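Local coordinates for F5/8 type C domain protein (Bacteroides ovatus, PDB 4ZRX) that is a putative alpha-L-fucosidase, probably cleaving terminal fucose from glycans, and carries an additional F5/8 type C domain that may bind carbohydrate, at residues R360-R365 / A379-S384; I386-L391 / A456-E461; V406-D411 / V434-L439. All coordinates share one frame; numbering follows the deposited sequence. Where two conformers were deposited one is given.

The three contacts lie together in the beta-sandwich that follows the TIM-barrel-type domain, their centres about 10 to 12 Å apart. Interaction 1 closes first along the chain; interaction 3 is nested inside the loop closed by interaction 2. Interaction 2 pairs neighbouring strands 388-393 and 450-458 of one four-stranded antiparallel sheet, while interactions 1 and 3 both reach the other, in which 374-381 and 438-446 are neighbours. The two sheets meet where Leu439 packs on Val389 and Ala457, with Ile386 beside them. Arg360, in the segment that follows helix 339-356, probably bonds through its backbone N to Ala457 O, consistent with a connection from the barrel that is joined to both sheets.

Interaction 1: R360-R365 / A379-S384; sequences RVKNGR and ALKSKS
Val361 and Leu380 form a single backbone bridge, flanked by hydrogen bonds from Lys381 N to Arg360 O (2.8 Å) and from Lys362 N to Ala379 O (2.9 Å). Beyond it the Arg360 side chain folds back, bent at chi2 and chi3 (-58° and -62°), which brings its guanidinium against the corner at 382-383. NE (3.0 Å) and NH2 (3.2 Å) grip one atom side-on, Ser384 OG, which lies almost in the guanidinium plane. Ser384 OG in turn donates to Lys381 O (2.6 Å), fixing the hydroxyl between arginine and backbone. Lys381 CB lies over one face of the guanidinium, 3.5 Å from NH2, and the two side chains cross at about a right angle. Asp358 forms salt bridges with both Arg360 NH1 and Lys381 NZ, which probably offsets the nearness of two like charges. Replacing Arg360 by an alanine would probably leave Ser384 OG without its two N-H donors and Asp358 without one of its charged partners. On the inner side, Val361 CG2 meets Leu380 CD2 at 3.7 Å. The loop after helix 339-356 lies between strand 374-381 of one sandwich sheet and 450-458 of the other, consistent with a barrel-to-sandwich connection.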
loop_
_atom_site.group_PDB
_atom_site.type_symbol
_atom_site.label_atom_id
_atom_site.label_comp_id
_atom_site.label_asym_id
_atom_site.label_seq_id
_atom_site.Cartn_x
_atom_site.Cartn_y
_atom_site.Cartn_z
ATOM N N ARG A 360 -22.229 13.283 6.412
ATOM C CA ARG A 360 -22.808 14.468 7.007
ATOM C C ARG A 360 -23.289 15.500 5.993
ATOM O O ARG A 360 -23.986 16.438 6.360
ATOM C CB ARG A 360 -21.858 15.107 8.008
ATOM C CG ARG A 360 -21.339 14.168 9.156
ATOM C CD ARG A 360 -22.472 13.545 9.997
ATOM N NE ARG A 360 -23.236 14.562 10.650
ATOM C CZ ARG A 360 -24.193 14.321 11.537
ATOM N NH1 ARG A 360 -24.575 13.076 11.836
ATOM N NH2 ARG A 360 -24.802 15.337 12.088
ATOM N N VAL A 361 -22.911 15.342 4.739
ATOM C CA VAL A 361 -23.320 16.259 3.672
ATOM C C VAL A 361 -24.752 15.847 3.257
ATOM O O VAL A 361 -24.997 14.693 2.933
ATOM C CB VAL A 361 -22.393 16.205 2.482
ATOM C CG1 VAL A 361 -22.870 17.023 1.319
ATOM C CG2 VAL A 361 -21.009 16.699 2.920
ATOM N N LYS A 362 -25.611 16.840 3.188
ATOM C CA LYS A 362 -26.915 16.678 2.586
ATOM C C LYS A 362 -26.719 17.134 1.123
ATOM O O LYS A 362 -26.050 18.120 0.825
ATOM C CB LYS A 362 -27.880 17.648 3.271
ATOM C CG LYS A 362 -27.980 17.522 4.759
ATOM C CD LYS A 362 -29.026 18.569 5.332
ATOM C CE LYS A 362 -30.413 18.148 4.983
ATOM N NZ LYS A 362 -31.430 19.025 5.638
ATOM N N ASN A 363 -27.346 16.450 0.240
ATOM C CA ASN A 363 -27.412 16.879 -1.143
ATOM C C ASN A 363 -26.049 17.012 -1.796
ATOM O O ASN A 363 -25.863 17.850 -2.648
ATOM C CB ASN A 363 -28.304 18.084 -1.287
ATOM C CG ASN A 363 -29.632 17.890 -0.537
ATOM O OD1 ASN A 363 -30.430 16.991 -0.890
ATOM N ND2 ASN A 363 -29.887 18.700 0.475
ATOM N N GLY A 364 -25.161 16.105 -1.401
ATOM C CA GLY A 364 -23.792 16.061 -1.890
ATOM C C GLY A 364 -23.609 15.510 -3.311
ATOM O O GLY A 364 -22.524 15.629 -3.881
ATOM N N ARG A 365 -24.666 14.963 -3.921
ATOM C CA ARG A 365 -24.642 14.537 -5.311
ATOM C C ARG A 365 -25.240 15.472 -6.306
ATOM O O ARG A 365 -25.521 15.072 -7.433
ATOM C CB ARG A 365 -25.360 13.221 -5.469
ATOM C CG ARG A 365 -24.778 12.153 -4.711
ATOM C CD ARG A 365 -25.358 10.829 -5.228
ATOM N NE ARG A 365 -24.812 9.643 -4.592
ATOM C CZ ARG A 365 -25.290 9.050 -3.503
ATOM N NH1 ARG A 365 -26.345 9.523 -2.850
ATOM N NH2 ARG A 365 -24.684 7.941 -3.065
ATOM N N ALA A 379 -24.838 22.032 2.508
ATOM C CA ALA A 379 -25.331 21.988 3.885
ATOM C C ALA A 379 -24.890 20.665 4.500
ATOM O O ALA A 379 -24.881 19.594 3.832
ATOM C CB ALA A 379 -26.893 22.081 3.905
ATOM N N LEU A 380 -24.558 20.735 5.770
ATOM C CA LEU A 380 -24.362 19.574 6.614
ATOM C C LEU A 380 -25.567 19.255 7.456
ATOM O O LEU A 380 -26.401 20.157 7.731
ATOM C CB LEU A 380 -23.122 19.783 7.480
ATOM C CG LEU A 380 -21.856 20.119 6.674
ATOM C CD1 LEU A 380 -20.672 20.399 7.616
ATOM C CD2 LEU A 380 -21.510 19.015 5.704
ATOM N N LYS A 381 -25.693 17.994 7.871
ATOM C CA LYS A 381 -26.673 17.556 8.875
ATOM C C LYS A 381 -26.467 18.326 10.183
ATOM O O LYS A 381 -25.343 18.790 10.508
ATOM C CB LYS A 381 -26.599 16.053 9.182
ATOM C CG LYS A 381 -26.993 15.161 8.043
ATOM C CD LYS A 381 -26.811 13.715 8.458
ATOM C CE LYS A 381 -27.232 12.826 7.372
ATOM N NZ LYS A 381 -26.881 11.432 7.682
ATOM N N SER A 382 -27.576 18.495 10.903
ATOM C CA SER A 382 -27.548 19.079 12.225
ATOM C C SER A 382 -26.488 18.479 13.160
ATOM O O SER A 382 -26.374 17.253 13.265
ATOM C CB SER A 382 -28.943 18.945 12.906
ATOM O OG SER A 382 -28.860 19.586 14.172
ATOM N N LYS A 383 -25.717 19.379 13.793
ATOM C CA LYS A 383 -24.732 19.070 14.840
ATOM C C LYS A 383 -23.599 18.212 14.288
ATOM O O LYS A 383 -23.271 17.171 14.859
ATOM C CB LYS A 383 -25.397 18.396 16.067
ATOM C CG LYS A 383 -26.363 19.355 16.760
ATOM C CD LYS A 383 -26.959 18.750 17.999
ATOM C CE LYS A 383 -27.643 19.852 18.772
ATOM N NZ LYS A 383 -28.447 19.322 19.898
ATOM N N SER A 384 -23.124 18.570 13.105
ATOM C CA SER A 384 -22.037 17.802 12.434
ATOM C C SER A 384 -20.696 18.237 12.968
ATOM O O SER A 384 -20.509 19.420 13.137
ATOM C CB SER A 384 -22.015 18.093 10.943
ATOM O OG SER A 384 -23.136 17.518 10.371
HETATM O O HOH W 1 -26.531 21.154 0.219
#

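Interaction 2: I386-L391 / A456-E461; sequences INLVML and AAYYAE
A classic beta bulge, with Asn387 and Leu388 both opposite Tyr458, opens the antiparallel pairing of strands 388-393 and 450-458 in the sandwich sheet that faces helix 339-356. Tyr458 O accepts from Asn387 N at 3.0 Å and, weakly, from Leu388 N, while Tyr458 N donates to Leu388 O at 2.8 Å. Regular pairing follows through Val389-Ala457 to Met390-Ala456, the last joined by two backbone bonds. Asn387 sets its CG between the backbone N and the carbonyl carbon (chi1 61°), and its amide grips the backbone of Ala460 twice. OD1 receives Ala460 N on a lone pair, at 2.8 Å and nearly straight (174°), and ND2 gives a 2.9 Å bond to Ala460 O. The Tyr459 and Asn387 side chains cross obliquely with ring and amide planes nearly parallel (14°), Tyr459 CE1 lying 3.4 Å from Asn387 ND2. Leu388 CD2 touches Tyr458 CB at 4.1 Å, on the face shared by selenomethionine Met390, where Phe356 meets the Tyr458 ring edge-to-face. Val389, Ala457 and Ile386 pack instead against Leu439 of the other sheet. With both ends of its buried amide engaged, Asn387 extends backbone-like pairing past the end of strand 450-458, holding the departing chain there.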
loop_
_atom_site.group_PDB
_atom_site.type_symbol
_atom_site.label_atom_id
_atom_site.label_comp_id
_atom_site.label_asym_id
_atom_site.label_seq_id
_atom_site.Cartn_x
_atom_site.Cartn_y
_atom_site.Cartn_z
ATOM N N ILE A 386 -16.782 17.110 11.736
ATOM C CA ILE A 386 -16.159 16.429 10.653
ATOM C C ILE A 386 -14.663 16.609 10.694
ATOM O O ILE A 386 -14.158 17.606 11.151
ATOM C CB ILE A 386 -16.723 16.920 9.284
ATOM C CG1 ILE A 386 -16.602 18.416 9.075
ATOM C CG2 ILE A 386 -18.190 16.535 9.193
ATOM C CD1 ILE A 386 -16.808 18.833 7.647
ATOM N N ASN A 387 -13.950 15.621 10.166
ATOM C CA ASN A 387 -12.515 15.688 9.965
ATOM C C ASN A 387 -12.011 15.002 8.709
ATOM O O ASN A 387 -10.773 14.730 8.587
ATOM C CB ASN A 387 -11.797 15.152 11.208
ATOM C CG ASN A 387 -12.126 13.706 11.496
ATOM O OD1 ASN A 387 -12.721 13.009 10.696
ATOM N ND2 ASN A 387 -11.684 13.233 12.641
ATOM N N LEU A 388 -12.952 14.732 7.779
ATOM C CA LEU A 388 -12.712 14.010 6.561
ATOM C C LEU A 388 -13.693 14.472 5.525
ATOM O O LEU A 388 -14.904 14.474 5.763
ATOM C CB LEU A 388 -12.828 12.475 6.779
ATOM C CG LEU A 388 -12.852 11.522 5.616
ATOM C CD1 LEU A 388 -11.651 11.641 4.821
ATOM C CD2 LEU A 388 -13.077 10.085 6.127
ATOM N N VAL A 389 -13.161 14.868 4.398
ATOM C CA VAL A 389 -13.971 15.244 3.214
ATOM C C VAL A 389 -13.540 14.382 2.058
ATOM O O VAL A 389 -12.336 14.148 1.852
ATOM C CB VAL A 389 -13.861 16.731 2.929
ATOM C CG1 VAL A 389 -14.492 17.152 1.595
ATOM C CG2 VAL A 389 -14.467 17.497 4.043
HETATM N N MSE A 390 -14.530 13.964 1.287
HETATM C CA MSE A 390 -14.345 13.163 0.095
HETATM C C MSE A 390 -14.942 13.890 -1.108
HETATM O O MSE A 390 -16.071 14.422 -1.020
HETATM C CB MSE A 390 -15.016 11.793 0.300
HETATM C CG MSE A 390 -14.784 10.862 -0.845
HETATM SE SE MSE A 390 -16.325 10.707 -1.871
HETATM C CE MSE A 390 -17.270 9.472 -0.936
ATOM N N LEU A 391 -14.206 13.911 -2.204
ATOM C CA LEU A 391 -14.620 14.526 -3.434
ATOM C C LEU A 391 -14.493 13.533 -4.587
ATOM O O LEU A 391 -13.543 12.704 -4.582
ATOM C CB LEU A 391 -13.762 15.746 -3.728
ATOM C CG LEU A 391 -13.594 16.673 -2.517
ATOM C CD1 LEU A 391 -12.474 17.563 -2.785
ATOM C CD2 LEU A 391 -14.836 17.472 -2.309
ATOM N N ALA A 456 -18.747 14.599 0.011
ATOM C CA ALA A 456 -19.197 13.876 1.196
ATOM C C ALA A 456 -18.278 14.246 2.373
ATOM O O ALA A 456 -17.156 14.754 2.170
ATOM C CB ALA A 456 -19.224 12.395 0.977
ATOM N N ALA A 457 -18.736 14.059 3.606
ATOM C CA ALA A 457 -17.926 14.402 4.779
ATOM C C ALA A 457 -18.280 13.543 5.945
ATOM O O ALA A 457 -19.455 13.111 6.094
ATOM C CB ALA A 457 -18.075 15.876 5.151
ATOM N N TYR A 458 -17.278 13.249 6.750
ATOM C CA TYR A 458 -17.381 12.260 7.810
ATOM C C TYR A 458 -16.529 12.659 8.994
ATOM O O TYR A 458 -15.682 13.537 8.919
ATOM C CB TYR A 458 -16.891 10.872 7.319
ATOM C CG TYR A 458 -17.508 10.382 6.040
ATOM C CD1 TYR A 458 -16.938 10.694 4.820
ATOM C CD2 TYR A 458 -18.697 9.611 6.047
ATOM C CE1 TYR A 458 -17.513 10.273 3.650
ATOM C CE2 TYR A 458 -19.233 9.128 4.846
ATOM C CZ TYR A 458 -18.678 9.546 3.664
ATOM O OH TYR A 458 -19.209 9.045 2.504
ATOM N N TYR A 459 -16.776 11.966 10.084
ATOM C CA TYR A 459 -15.926 11.955 11.260
ATOM C C TYR A 459 -15.251 10.587 11.317
ATOM O O TYR A 459 -15.942 9.566 11.438
ATOM C CB TYR A 459 -16.707 12.189 12.545
ATOM C CG TYR A 459 -15.746 12.250 13.722
ATOM C CD1 TYR A 459 -15.035 13.426 13.994
ATOM C CD2 TYR A 459 -15.493 11.146 14.518
ATOM C CE1 TYR A 459 -14.123 13.477 15.068
ATOM C CE2 TYR A 459 -14.572 11.203 15.572
ATOM C CZ TYR A 459 -13.895 12.356 15.823
ATOM O OH TYR A 459 -12.996 12.479 16.878
ATOM N N ALA A 460 -13.928 10.573 11.141
ATOM C CA ALA A 460 -13.093 9.367 11.253
ATOM C C ALA A 460 -12.419 9.404 12.631
ATOM O O ALA A 460 -11.704 10.350 12.935
ATOM C CB ALA A 460 -12.062 9.335 10.212
ATOM N N GLU A 461 -12.668 8.402 13.460
ATOM C CA GLU A 461 -12.006 8.293 14.754
ATOM C C GLU A 461 -10.450 8.322 14.563
ATOM O O GLU A 461 -9.883 7.518 13.793
ATOM C CB GLU A 461 -12.507 7.013 15.456
ATOM C CG GLU A 461 -12.638 7.032 16.979
ATOM C CD GLU A 461 -13.537 8.148 17.519
ATOM O OE1 GLU A 461 -14.788 8.112 17.390
ATOM O OE2 GLU A 461 -12.967 9.071 18.078
#

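Interaction 3: V406-D411 / V434-L439; sequences VEALTD and VNANKL
Ala408 CB sits at the centre of the apolar packing, 3.8 Å from Ala436 CB and 4.0 Å from Leu439 CD1, with Val434 CG1 also touching it. Leu439 CD1 extends this patch to Val406 CG1, the two side chains meeting at an oblique angle. Val417 of the neighbouring strand 413-420 also touches Ala408 and Val406, while Leu439 rests on Ile386 of strand 384-386 and Ala457 of the other four-stranded sheet. Toward the end of strand 401-410, the Thr410 and Val434 side chains cross at about a right angle, CG2 to CG2.

Val406, Ala408 and Leu439 belong to the four-stranded antiparallel sheet of strands 374-381, 438-446, 401-410 and 413-420 in the beta-sandwich, whereas Val434 and Ala436 lie on strand 433-436, which pairs with strand 384-386. Segment 434-439 turns a corner at Asn437, so that residues 434-436 run at 73° to residues 406-410, whereas Lys438 and Leu439 run antiparallel to them. The corner is held by two backbone bonds: Leu409 N donates to Lys438 O at 2.8 Å and nearly straight (172°), and Asn437 N donates to Leu409 O at 3.0 Å. No partner for the buried Lys438 N, just past this corner, is found in the model.

On the other face of the sheet, Leu409 and Lys438 lie side by side and point the same way, CB to CB at 3.9 Å. With CG anti to the backbone N (chi1 -176°), Leu409 brings CD2 to 3.6 Å from Asn437 OD1 and also against Lys438 CD. Earlier on the strand, Glu407 OE1 forms salt bridges with Arg440 and Arg442. After Leu409, Thr410 OG1 is hydrogen-bonded to Gly413 O and Asn412 N. At the outer edge a water accepts from Asp411 N and donates to Asn435 O, bridging the two segments just past Thr410.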
loop_
_atom_site.group_PDB
_atom_site.type_symbol
_atom_site.label_atom_id
_atom_site.label_comp_id
_atom_site.label_asym_id
_atom_site.label_seq_id
_atom_site.Cartn_x
_atom_site.Cartn_y
_atom_site.Cartn_z
ATOM N N VAL A 406 -11.135 23.537 0.238
ATOM C CA VAL A 406 -12.314 23.196 0.991
ATOM C C VAL A 406 -12.332 23.981 2.305
ATOM O O VAL A 406 -11.337 24.088 2.999
ATOM C CB VAL A 406 -12.389 21.708 1.353
ATOM C CG1 VAL A 406 -13.654 21.390 1.938
ATOM C CG2 VAL A 406 -12.142 20.840 0.089
ATOM N N GLU A 407 -13.514 24.591 2.564
ATOM C CA GLU A 407 -13.766 25.368 3.755
ATOM C C GLU A 407 -15.010 24.854 4.454
ATOM O O GLU A 407 -15.874 24.272 3.833
ATOM C CB GLU A 407 -13.940 26.843 3.382
ATOM C CG GLU A 407 -12.692 27.400 2.765
ATOM C CD GLU A 407 -12.925 28.678 1.995
ATOM O OE1 GLU A 407 -14.086 29.034 1.644
ATOM O OE2 GLU A 407 -11.926 29.335 1.720
ATOM N N ALA A 408 -15.014 24.994 5.781
ATOM C CA ALA A 408 -16.125 24.582 6.640
ATOM C C ALA A 408 -16.623 25.776 7.402
ATOM O O ALA A 408 -15.824 26.604 7.918
ATOM C CB ALA A 408 -15.685 23.502 7.565
ATOM N N LEU A 409 -17.942 25.946 7.391
ATOM C CA LEU A 409 -18.544 27.065 8.081
ATOM C C LEU A 409 -18.754 26.770 9.555
ATOM O O LEU A 409 -19.721 26.021 9.936
ATOM C CB LEU A 409 -19.842 27.424 7.427
ATOM C CG LEU A 409 -20.521 28.649 8.002
ATOM C CD1 LEU A 409 -19.626 29.839 8.008
ATOM C CD2 LEU A 409 -21.802 28.953 7.209
ATOM N N THR A 410 -17.951 27.398 10.394
ATOM C CA THR A 410 -18.076 27.287 11.880
ATOM C C THR A 410 -19.026 28.362 12.398
ATOM O O THR A 410 -19.514 29.186 11.600
ATOM C CB THR A 410 -16.730 27.438 12.577
ATOM O OG1 THR A 410 -16.331 28.842 12.539
ATOM C CG2 THR A 410 -15.697 26.587 11.930
ATOM N N ASP A 411 -19.260 28.365 13.726
ATOM C CA ASP A 411 -19.972 29.409 14.466
ATOM C C ASP A 411 -19.286 30.765 14.328
ATOM O O ASP A 411 -19.891 31.788 14.565
ATOM C CB ASP A 411 -20.146 29.049 15.993
ATOM C CG ASP A 411 -18.803 28.863 16.782
ATOM O OD1 ASP A 411 -17.731 29.344 16.392
ATOM O OD2 ASP A 411 -18.802 28.200 17.850
ATOM N N VAL A 434 -13.604 19.738 13.137
ATOM C CA VAL A 434 -14.327 20.990 13.333
ATOM C C VAL A 434 -15.825 20.759 13.390
ATOM O O VAL A 434 -16.365 19.846 12.738
ATOM C CB VAL A 434 -13.979 21.990 12.230
ATOM C CG1 VAL A 434 -14.473 21.531 10.861
ATOM C CG2 VAL A 434 -14.515 23.372 12.550
ATOM N N ASN A 435 -16.480 21.620 14.162
ATOM C CA ASN A 435 -17.933 21.669 14.211
ATOM C C ASN A 435 -18.360 22.676 13.161
ATOM O O ASN A 435 -17.966 23.854 13.224
ATOM C CB ASN A 435 -18.461 22.066 15.580
ATOM C CG ASN A 435 -18.200 21.016 16.641
ATOM O OD1 ASN A 435 -17.321 21.180 17.475
ATOM N ND2 ASN A 435 -18.937 19.937 16.601
ATOM N N ALA A 436 -19.163 22.224 12.191
ATOM C CA ALA A 436 -19.571 23.061 11.062
ATOM C C ALA A 436 -20.973 22.764 10.584
ATOM O O ALA A 436 -21.468 21.632 10.783
ATOM C CB ALA A 436 -18.623 22.874 9.922
ATOM N N ASN A 437 -21.572 23.719 9.871
ATOM C CA ASN A 437 -22.959 23.536 9.350
ATOM C C ASN A 437 -23.046 23.618 7.826
ATOM O O ASN A 437 -24.091 23.275 7.253
ATOM C CB ASN A 437 -23.924 24.463 10.057
ATOM C CG ASN A 437 -23.703 25.942 9.700
ATOM O OD1 ASN A 437 -23.894 26.338 8.577
ATOM N ND2 ASN A 437 -23.259 26.729 10.648
ATOM N N LYS A 438 -21.959 24.006 7.172
ATOM C CA LYS A 438 -21.842 23.998 5.760
ATOM C C LYS A 438 -20.397 23.699 5.374
ATOM O O LYS A 438 -19.464 23.934 6.145
ATOM C CB LYS A 438 -22.249 25.332 5.153
ATOM C CG LYS A 438 -23.804 25.670 5.234
ATOM C CD LYS A 438 -24.062 27.010 4.614
ATOM C CE LYS A 438 -25.591 27.331 4.354
ATOM N NZ LYS A 438 -26.588 26.977 5.404
ATOM N N LEU A 439 -20.237 23.240 4.135
ATOM C CA LEU A 439 -18.955 23.060 3.527
ATOM C C LEU A 439 -18.948 23.832 2.258
ATOM O O LEU A 439 -19.986 23.966 1.566
ATOM C CB LEU A 439 -18.811 21.565 3.251
ATOM C CG LEU A 439 -17.536 20.861 3.334
ATOM C CD1 LEU A 439 -16.734 21.010 4.622
ATOM C CD2 LEU A 439 -17.863 19.383 3.020
HETATM O O HOH W 2 -18.613 25.928 14.977
#